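Local coordinates for cephalosporin acylase (Bacillus halodurans, PDB 2NLZ), which is of unproven function but probably cleaves amide bonds, as a member of the gamma-glutamyltranspeptidase family of N-terminal nucleophile hydrolases, at residues Ile257-Tyr262 and Thr455-Leu460; Leu75-Gly80 and Pro423-Lys428; Ala464-Pro469 and Gly512-Arg517. The protein carries 1 engineered substitution. All blocks are in the same frame, centred on the assembly; numbering follows the deposited sequence.

Contact 1. Residues Ile257-Tyr262 and Thr455-Leu460; sequences IDYRGY and TIDFGL
Arg260 and Ile456 mark where a hairpin tip meets the end of helix 444-457, their CA atoms 7.5 Å apart. Strand 250-259 turns into strand 262-266 through a type I' turn from Tyr259 to Tyr262, with Gly261 at the second positive-phi position; Asp258 OD1 accepts from Gly261 N in an Asx motif. On the other side the helix closes at Gly459, also with positive phi.

Ile456 touches both tyrosines. Its CG1 lies over one face of the Tyr262 ring in a CH-pi contact, 3.9 Å from the centroid, while its CG2 meets the edge of the other ring at Tyr259 CD2, 3.7 Å away. The next helical residue, Asp457, carries the polar half. A chi1 of -166° turns the Tyr259 ring away from its own amide and sends the hydroxyl across to the carboxylate, where Tyr259 OH donates to Asp457 OD2 at 2.5 Å; that oxygen lies in the ring plane, the carboxylate itself turned 69° from it. Asp457 OD1 takes the salt bridge from Arg260 NE at 2.7 Å, a bent, weak hydrogen bond. The arginine also lays CG over one face of the Tyr259 ring, toward its rim, and Arg260 NH2 returns to Tyr259 OH at 3.2 Å; the same NH2 binds Phe286 O as well. Replacing Tyr259 with a phenylalanine would probably leave Asp457 OD2 and Arg260 NH2 without this shared hydroxyl.

Tyr259 OH thus accepts from the arginine and donates to the aspartate, a chain of hydrogen bonds in which the nearby positive charge would probably make the hydroxyl a stronger donor.

Contact 2. Residues Leu75-Gly80 and Pro423-Lys428; sequences LVWTKG and PGFLTK
Leu75 opens this contact by reaching Pro423 and Phe425 across the interior of the fold. Strands 71-78 and 424-428 pack side chain to side chain, consistent with the two stacked layers of the alpha-beta-beta-alpha sandwich of N-terminal nucleophile hydrolases. Their axes approach to 7.6 Å at 38°, and each strand makes its backbone bonds with other neighbours: strand 71-78 through Leu75 with Ser372 and Val76 with His83, strand 424-428 through Gly424 with Phe436 and Phe425 with Trp265.

Leu75 does its touching with one methyl. Leu75 CD1 lies 3.6 Å from Pro423 O and 3.7 Å from Phe425 CB, so the branch sits against both the backbone and the root of the phenylalanine side chain. Val76 points the opposite way, in the usual alternation of a strand, and Trp77 faces the contact again. Between these two inward residues the Phe425 ring is laid down along strand 71-78: a chi1 of -151° carries the far end of the ring past Leu75 until Phe425 CZ meets Trp77 CB at 3.7 Å. Leu82, Pro432 and Trp265 pack around the same side chain.

Trp77 extends its indole onward to Thr427. There the two side chains cross at about a right angle, with Trp77 CZ3 4.1 Å from Thr427 OG1.

Contact 3. Residues Ala464-Pro469 and Gly512-Arg517; sequences AALDAP and GQIIWR
Leu466 and Ile514 make the principal apolar contact between the last turn of helix 462-467 and strand 512-517, a helix packed on a sheet, consistent with a helical layer of the alpha-beta-beta-alpha sandwich of N-terminal nucleophile hydrolases. Leu466 CD1 touches Ile514 CD1 at 3.6 Å, the two side chains running past each other in opposite directions. Ile514 presents that methyl because CG1 stands beside the backbone N (chi1 -72°) and the chain then extends (chi2 167°), carrying CD1 out to the helix. Ile514 CD1 also meets Ala465 CB at 4.2 Å, so two successive helical residues close on one isoleucine tip. The other isoleucine branch turns elsewhere: Ile514 CG2 lies over the centre of the Trp516 ring within the strand.

A second kind of contact sets a side chain against bare backbone. Leu466 CD2 lies 3.9 Å from Gly512 O and 4.1 Å from Gln513 CA, packing on the peptide at the start of the strand. A side chain at Gly512 would probably be directed toward Leu466.

Around this apolar patch, polar groups are met by residues beyond both segments: Leu466 O is held by Arg531 NH1 and Ala465 O by Asn454 ND2, while Gln513, pointing away from the helix, spends NE2 on Thr528 OG1.

The strand lies between strands 431-438 and 524-528, joined to them by backbone bonds such as Gln513 with Gly437 and Ile514 with Gly527. Helix 462-467 packs against it beside helix 444-457, where Leu466 also touches Val451, while Asp467 bonds through OD1 to Ser14 of the second subunit.

How the contacts relate
Contact 2 is wholly buried and joins strand to strand by apolar packing, whereas contact 1, its centre about 22 Å from the centre of the chain, is partly buried and adds a salt bridge and a hydroxyl-carboxylate hydrogen bond to its apolar half. Contact 3 is buried like contact 2 but brings a helix onto a strand. Helices 444-457 and 462-467, used by contacts 1 and 3, follow each other in the chain, and both contacts also meet the second subunit. Strand 424-428 bridges the set: Leu426 packs on Tyr262 and Ile456 of contact 1 and on Trp516 of contact 3, while Thr455 also touches Trp516.

Contact 1. Residues Ile257-Tyr262 and Thr455-Leu460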
loop_
_atom_site.group_PDB
_atom_site.type_symbol
_atom_site.label_atom_id
_atom_site.label_comp_id
_atom_site.label_asym_id
_atom_site.label_seq_id
_atom_site.Cartn_x
_atom_site.Cartn_y
_atom_site.Cartn_z
ATOM N N ILE D 257 -0.902 14.714 -34.564
ATOM C CA ILE D 257 -1.377 13.374 -34.814
ATOM C C ILE D 257 -2.811 13.391 -34.321
ATOM O O ILE D 257 -3.116 14.084 -33.344
ATOM C CB ILE D 257 -0.513 12.340 -34.023
ATOM C CG1 ILE D 257 0.653 11.833 -34.885
ATOM C CG2 ILE D 257 -1.353 11.180 -33.447
ATOM C CD1 ILE D 257 0.265 11.423 -36.308
ATOM N N ASP D 258 -3.704 12.678 -35.008
ATOM C CA ASP D 258 -5.040 12.466 -34.472
ATOM C C ASP D 258 -4.971 11.287 -33.527
ATOM O O ASP D 258 -4.734 10.164 -33.960
ATOM C CB ASP D 258 -6.061 12.195 -35.573
ATOM C CG ASP D 258 -7.490 12.140 -35.044
ATOM O OD1 ASP D 258 -7.866 11.139 -34.387
ATOM O OD2 ASP D 258 -8.245 13.101 -35.297
ATOM N N TYR D 259 -5.145 11.549 -32.234
ATOM C CA TYR D 259 -5.200 10.470 -31.249
ATOM C C TYR D 259 -6.597 10.359 -30.640
ATOM O O TYR D 259 -6.932 11.031 -29.652
ATOM C CB TYR D 259 -4.116 10.611 -30.166
ATOM C CG TYR D 259 -3.947 9.345 -29.359
ATOM C CD1 TYR D 259 -3.239 8.267 -29.876
ATOM C CD2 TYR D 259 -4.522 9.215 -28.095
ATOM C CE1 TYR D 259 -3.100 7.092 -29.158
ATOM C CE2 TYR D 259 -4.391 8.049 -27.368
ATOM C CZ TYR D 259 -3.675 6.985 -27.904
ATOM O OH TYR D 259 -3.527 5.803 -27.195
ATOM N N ARG D 260 -7.401 9.494 -31.264
ATOM C CA ARG D 260 -8.755 9.161 -30.815
ATOM C C ARG D 260 -9.646 10.390 -30.709
ATOM O O ARG D 260 -10.371 10.559 -29.722
ATOM C CB ARG D 260 -8.714 8.380 -29.493
ATOM C CG ARG D 260 -7.539 7.433 -29.423
ATOM C CD ARG D 260 -7.794 6.279 -28.522
ATOM N NE ARG D 260 -6.593 5.466 -28.359
ATOM C CZ ARG D 260 -6.302 4.410 -29.108
ATOM N NH1 ARG D 260 -7.124 4.038 -30.079
ATOM N NH2 ARG D 260 -5.188 3.726 -28.885
ATOM N N GLY D 261 -9.570 11.241 -31.736
ATOM C CA GLY D 261 -10.399 12.449 -31.837
ATOM C C GLY D 261 -9.680 13.730 -31.455
ATOM O O GLY D 261 -9.956 14.805 -32.012
ATOM N N TYR D 262 -8.772 13.605 -30.486
ATOM C CA TYR D 262 -7.924 14.702 -30.042
ATOM C C TYR D 262 -6.764 14.869 -31.022
ATOM O O TYR D 262 -6.474 13.969 -31.818
ATOM C CB TYR D 262 -7.365 14.410 -28.643
ATOM C CG TYR D 262 -8.396 14.403 -27.527
ATOM C CD1 TYR D 262 -8.548 15.510 -26.697
ATOM C CD2 TYR D 262 -9.207 13.284 -27.298
ATOM C CE1 TYR D 262 -9.485 15.514 -25.673
ATOM C CE2 TYR D 262 -10.151 13.276 -26.273
ATOM C CZ TYR D 262 -10.281 14.398 -25.467
ATOM O OH TYR D 262 -11.203 14.417 -24.448
ATOM N N THR D 455 -4.636 10.695 -20.120
ATOM C CA THR D 455 -5.688 11.680 -20.306
ATOM C C THR D 455 -6.768 11.221 -21.277
ATOM O O THR D 455 -7.953 11.174 -20.925
ATOM C CB THR D 455 -5.106 13.031 -20.734
ATOM O OG1 THR D 455 -4.178 13.456 -19.732
ATOM C CG2 THR D 455 -6.192 14.076 -20.842
ATOM N N ILE D 456 -6.352 10.855 -22.484
ATOM C CA ILE D 456 -7.296 10.500 -23.545
ATOM C C ILE D 456 -7.875 9.096 -23.355
ATOM O O ILE D 456 -9.095 8.910 -23.318
ATOM C CB ILE D 456 -6.657 10.679 -24.949
ATOM C CG1 ILE D 456 -6.375 12.168 -25.218
ATOM C CG2 ILE D 456 -7.531 10.059 -26.032
ATOM C CD1 ILE D 456 -5.129 12.423 -26.060
ATOM N N ASP D 457 -6.999 8.113 -23.212
ATOM C CA ASP D 457 -7.429 6.723 -23.093
ATOM C C ASP D 457 -8.042 6.382 -21.756
ATOM O O ASP D 457 -8.975 5.595 -21.684
ATOM C CB ASP D 457 -6.260 5.786 -23.338
ATOM C CG ASP D 457 -5.748 5.874 -24.738
ATOM O OD1 ASP D 457 -6.587 5.900 -25.664
ATOM O OD2 ASP D 457 -4.513 5.913 -24.903
ATOM N N PHE D 458 -7.511 6.954 -20.686
ATOM C CA PHE D 458 -7.873 6.449 -19.371
ATOM C C PHE D 458 -8.595 7.450 -18.467
ATOM O O PHE D 458 -8.970 7.112 -17.338
ATOM C CB PHE D 458 -6.651 5.820 -18.708
ATOM C CG PHE D 458 -5.914 4.860 -19.605
ATOM C CD1 PHE D 458 -6.591 3.841 -20.274
ATOM C CD2 PHE D 458 -4.550 4.969 -19.783
ATOM C CE1 PHE D 458 -5.924 2.960 -21.110
ATOM C CE2 PHE D 458 -3.870 4.077 -20.616
ATOM C CZ PHE D 458 -4.565 3.072 -21.275
ATOM N N GLY D 459 -8.806 8.664 -18.986
ATOM C CA GLY D 459 -9.687 9.654 -18.357
ATOM C C GLY D 459 -9.277 10.169 -16.981
ATOM O O GLY D 459 -10.142 10.523 -16.152
ATOM N N LEU D 460 -7.962 10.215 -16.746
ATOM C CA LEU D 460 -7.412 10.730 -15.503
ATOM C C LEU D 460 -7.462 12.240 -15.512
ATOM O O LEU D 460 -7.263 12.863 -16.556
ATOM C CB LEU D 460 -5.966 10.264 -15.327
ATOM C CG LEU D 460 -5.674 9.012 -14.502
ATOM C CD1 LEU D 460 -6.916 8.148 -14.279
ATOM C CD2 LEU D 460 -4.555 8.222 -15.152
#

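Contact 2. Residues Leu75-Gly80 and Pro423-Lys428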
loop_
_atom_site.group_PDB
_atom_site.type_symbol
_atom_site.label_atom_id
_atom_site.label_comp_id
_atom_site.label_asym_id
_atom_site.label_seq_id
_atom_site.Cartn_x
_atom_site.Cartn_y
_atom_site.Cartn_z
ATOM N N LEU D 75 4.943 26.299 -27.360
ATOM C CA LEU D 75 3.705 26.198 -28.103
ATOM C C LEU D 75 2.735 27.161 -27.448
ATOM O O LEU D 75 2.356 26.981 -26.289
ATOM C CB LEU D 75 3.150 24.772 -28.111
ATOM C CG LEU D 75 3.689 23.823 -29.192
ATOM C CD1 LEU D 75 3.095 22.432 -29.081
ATOM C CD2 LEU D 75 3.418 24.397 -30.568
ATOM N N VAL D 76 2.360 28.206 -28.177
ATOM C CA VAL D 76 1.472 29.226 -27.624
ATOM C C VAL D 76 0.157 29.297 -28.399
ATOM O O VAL D 76 0.145 29.395 -29.627
ATOM C CB VAL D 76 2.188 30.617 -27.492
ATOM C CG1 VAL D 76 3.100 30.865 -28.667
ATOM C CG2 VAL D 76 1.187 31.738 -27.368
ATOM N N TRP D 77 -0.946 29.192 -27.667
ATOM C CA TRP D 77 -2.269 29.329 -28.265
ATOM C C TRP D 77 -2.817 30.696 -27.964
ATOM O O TRP D 77 -3.045 31.041 -26.807
ATOM C CB TRP D 77 -3.246 28.295 -27.723
ATOM C CG TRP D 77 -4.616 28.364 -28.350
ATOM C CD1 TRP D 77 -5.661 29.182 -27.988
ATOM C CD2 TRP D 77 -5.102 27.556 -29.433
ATOM N NE1 TRP D 77 -6.759 28.928 -28.783
ATOM C CE2 TRP D 77 -6.441 27.935 -29.674
ATOM C CE3 TRP D 77 -4.535 26.541 -30.220
ATOM C CZ2 TRP D 77 -7.211 27.341 -30.666
ATOM C CZ3 TRP D 77 -5.299 25.960 -31.209
ATOM C CH2 TRP D 77 -6.619 26.361 -31.425
ATOM N N THR D 78 -3.047 31.459 -29.021
ATOM C CA THR D 78 -3.562 32.805 -28.895
ATOM C C THR D 78 -4.302 33.156 -30.175
ATOM O O THR D 78 -3.847 32.796 -31.274
ATOM C CB THR D 78 -2.424 33.814 -28.583
ATOM O OG1 THR D 78 -2.961 35.135 -28.477
ATOM C CG2 THR D 78 -1.340 33.774 -29.651
ATOM N N LYS D 79 -5.435 33.850 -30.015
ATOM C CA LYS D 79 -6.348 34.232 -31.115
ATOM C C LYS D 79 -6.775 33.019 -31.942
ATOM O O LYS D 79 -6.664 33.034 -33.173
ATOM C CB LYS D 79 -5.748 35.302 -32.063
ATOM C CG LYS D 79 -4.582 36.163 -31.535
ATOM C CD LYS D 79 -5.034 37.457 -30.870
ATOM C CE LYS D 79 -3.823 38.298 -30.474
ATOM N NZ LYS D 79 -4.208 39.605 -29.875
ATOM N N GLY D 80 -7.229 31.966 -31.262
ATOM C CA GLY D 80 -7.708 30.742 -31.919
ATOM C C GLY D 80 -6.737 29.967 -32.809
ATOM O O GLY D 80 -7.163 29.190 -33.665
ATOM N N PRO D 423 7.912 20.942 -25.621
ATOM C CA PRO D 423 6.663 21.407 -25.045
ATOM C C PRO D 423 5.497 20.833 -25.836
ATOM O O PRO D 423 5.529 20.792 -27.074
ATOM C CB PRO D 423 6.735 22.917 -25.246
ATOM C CG PRO D 423 7.578 23.106 -26.489
ATOM C CD PRO D 423 8.419 21.850 -26.669
ATOM N N GLY D 424 4.470 20.383 -25.132
ATOM C CA GLY D 424 3.352 19.741 -25.801
ATOM C C GLY D 424 2.092 20.561 -25.703
ATOM O O GLY D 424 1.932 21.356 -24.779
ATOM N N PHE D 425 1.195 20.363 -26.663
ATOM C CA PHE D 425 -0.136 20.948 -26.584
ATOM C C PHE D 425 -1.213 19.978 -27.034
ATOM O O PHE D 425 -1.022 19.231 -27.991
ATOM C CB PHE D 425 -0.221 22.223 -27.417
ATOM C CG PHE D 425 -1.215 23.226 -26.891
ATOM C CD1 PHE D 425 -0.794 24.261 -26.065
ATOM C CD2 PHE D 425 -2.567 23.139 -27.222
ATOM C CE1 PHE D 425 -1.703 25.191 -25.576
ATOM C CE2 PHE D 425 -3.482 24.065 -26.735
ATOM C CZ PHE D 425 -3.044 25.094 -25.914
ATOM N N LEU D 426 -2.342 20.006 -26.337
ATOM C CA LEU D 426 -3.474 19.160 -26.671
ATOM C C LEU D 426 -4.691 19.971 -27.131
ATOM O O LEU D 426 -5.007 21.029 -26.570
ATOM C CB LEU D 426 -3.838 18.244 -25.495
ATOM C CG LEU D 426 -4.819 17.084 -25.756
ATOM C CD1 LEU D 426 -4.385 16.204 -26.922
ATOM C CD2 LEU D 426 -5.015 16.239 -24.501
ATOM N N THR D 427 -5.380 19.424 -28.131
ATOM C CA THR D 427 -6.427 20.110 -28.879
ATOM C C THR D 427 -7.528 19.110 -29.264
ATOM O O THR D 427 -7.244 17.943 -29.496
ATOM C CB THR D 427 -5.781 20.784 -30.119
ATOM O OG1 THR D 427 -5.395 22.115 -29.774
ATOM C CG2 THR D 427 -6.686 20.809 -31.338
ATOM N N LYS D 428 -8.780 19.556 -29.294
ATOM C CA LYS D 428 -9.882 18.713 -29.769
ATOM C C LYS D 428 -10.856 19.505 -30.642
ATOM O O LYS D 428 -11.520 20.426 -30.154
ATOM C CB LYS D 428 -10.621 18.075 -28.591
ATOM C CG LYS D 428 -11.735 17.109 -28.970
ATOM C CD LYS D 428 -12.501 16.654 -27.730
ATOM C CE LYS D 428 -13.732 15.825 -28.077
ATOM N NZ LYS D 428 -13.386 14.510 -28.672
#

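Contact 3. Residues Ala464-Pro469 and Gly512-Arg517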
loop_
_atom_site.group_PDB
_atom_site.type_symbol
_atom_site.label_atom_id
_atom_site.label_comp_id
_atom_site.label_asym_id
_atom_site.label_seq_id
_atom_site.Cartn_x
_atom_site.Cartn_y
_atom_site.Cartn_z
ATOM N N ALA D 464 -4.003 13.487 -11.173
ATOM C CA ALA D 464 -3.925 12.031 -11.252
ATOM C C ALA D 464 -3.006 11.570 -12.396
ATOM O O ALA D 464 -2.227 10.639 -12.223
ATOM C CB ALA D 464 -5.307 11.452 -11.412
ATOM N N ALA D 465 -3.071 12.244 -13.549
ATOM C CA ALA D 465 -2.251 11.849 -14.701
ATOM C C ALA D 465 -0.782 11.981 -14.362
ATOM O O ALA D 465 0.039 11.172 -14.795
ATOM C CB ALA D 465 -2.587 12.675 -15.924
ATOM N N LEU D 466 -0.476 13.006 -13.575
ATOM C CA LEU D 466 0.872 13.273 -13.091
ATOM C C LEU D 466 1.274 12.377 -11.908
ATOM O O LEU D 466 2.420 11.950 -11.825
ATOM C CB LEU D 466 0.979 14.746 -12.699
ATOM C CG LEU D 466 1.577 15.740 -13.687
ATOM C CD1 LEU D 466 1.606 15.215 -15.087
ATOM C CD2 LEU D 466 0.802 17.007 -13.613
ATOM N N ASP D 467 0.332 12.112 -11.002
ATOM C CA ASP D 467 0.541 11.203 -9.861
ATOM C C ASP D 467 0.901 9.782 -10.277
ATOM O O ASP D 467 1.692 9.130 -9.596
ATOM C CB ASP D 467 -0.722 11.121 -8.992
ATOM C CG ASP D 467 -1.027 12.416 -8.268
ATOM O OD1 ASP D 467 -0.083 13.202 -8.022
ATOM O OD2 ASP D 467 -2.216 12.641 -7.945
ATOM N N ALA D 468 0.290 9.321 -11.377
ATOM C CA ALA D 468 0.426 7.958 -11.898
ATOM C C ALA D 468 1.883 7.495 -12.016
ATOM O O ALA D 468 2.747 8.263 -12.459
ATOM C CB ALA D 468 -0.278 7.841 -13.238
ATOM N N PRO D 469 2.156 6.241 -11.597
ATOM C CA PRO D 469 3.501 5.655 -11.642
ATOM C C PRO D 469 4.025 5.606 -13.064
ATOM O O PRO D 469 3.239 5.458 -14.003
ATOM C CB PRO D 469 3.291 4.237 -11.108
ATOM C CG PRO D 469 1.811 3.973 -11.264
ATOM C CD PRO D 469 1.166 5.299 -11.042
ATOM N N GLY D 512 6.261 16.985 -14.363
ATOM C CA GLY D 512 5.235 17.383 -15.309
ATOM C C GLY D 512 4.368 18.515 -14.816
ATOM O O GLY D 512 4.252 18.739 -13.607
ATOM N N GLN D 513 3.774 19.249 -15.755
ATOM C CA GLN D 513 2.704 20.191 -15.433
ATOM C C GLN D 513 1.637 20.098 -16.516
ATOM O O GLN D 513 1.938 19.891 -17.697
ATOM C CB GLN D 513 3.199 21.638 -15.330
ATOM C CG GLN D 513 4.597 21.839 -14.743
ATOM C CD GLN D 513 4.622 21.742 -13.241
ATOM O OE1 GLN D 513 5.624 21.320 -12.653
ATOM N NE2 GLN D 513 3.517 22.133 -12.604
ATOM N N ILE D 514 0.385 20.251 -16.099
ATOM C CA ILE D 514 -0.746 20.185 -16.995
ATOM C C ILE D 514 -1.735 21.276 -16.597
ATOM O O ILE D 514 -2.013 21.472 -15.417
ATOM C CB ILE D 514 -1.439 18.788 -16.933
ATOM C CG1 ILE D 514 -0.575 17.711 -17.608
ATOM C CG2 ILE D 514 -2.810 18.815 -17.591
ATOM C CD1 ILE D 514 -1.013 16.270 -17.323
ATOM N N ILE D 515 -2.224 22.005 -17.598
ATOM C CA ILE D 515 -3.424 22.825 -17.459
ATOM C C ILE D 515 -4.403 22.427 -18.571
ATOM O O ILE D 515 -4.060 22.535 -19.750
ATOM C CB ILE D 515 -3.125 24.345 -17.549
ATOM C CG1 ILE D 515 -2.177 24.788 -16.443
ATOM C CG2 ILE D 515 -4.393 25.138 -17.397
ATOM C CD1 ILE D 515 -1.751 26.232 -16.553
ATOM N N TRP D 516 -5.595 21.956 -18.204
ATOM C CA TRP D 516 -6.649 21.711 -19.190
ATOM C C TRP D 516 -7.770 22.745 -19.106
ATOM O O TRP D 516 -8.249 23.079 -18.023
ATOM C CB TRP D 516 -7.275 20.302 -19.099
ATOM C CG TRP D 516 -6.374 19.083 -19.277
ATOM C CD1 TRP D 516 -6.494 17.904 -18.611
ATOM C CD2 TRP D 516 -5.256 18.924 -20.172
ATOM N NE1 TRP D 516 -5.520 17.023 -19.008
ATOM C CE2 TRP D 516 -4.745 17.617 -19.968
ATOM C CE3 TRP D 516 -4.635 19.753 -21.120
ATOM C CZ2 TRP D 516 -3.634 17.115 -20.676
ATOM C CZ3 TRP D 516 -3.521 19.256 -21.830
ATOM C CH2 TRP D 516 -3.039 17.948 -21.603
ATOM N N ARG D 517 -8.182 23.244 -20.266
ATOM C CA ARG D 517 -9.321 24.133 -20.355
ATOM C C ARG D 517 -10.520 23.408 -20.948
ATOM O O ARG D 517 -10.439 22.854 -22.047
ATOM C CB ARG D 517 -9.004 25.339 -21.225
ATOM C CG ARG D 517 -10.267 26.047 -21.682
ATOM C CD ARG D 517 -10.090 26.879 -22.938
ATOM N NE ARG D 517 -10.071 28.263 -22.527
ATOM C CZ ARG D 517 -11.056 29.144 -22.638
ATOM N NH1 ARG D 517 -10.842 30.352 -22.145
ATOM N NH2 ARG D 517 -12.210 28.856 -23.236
#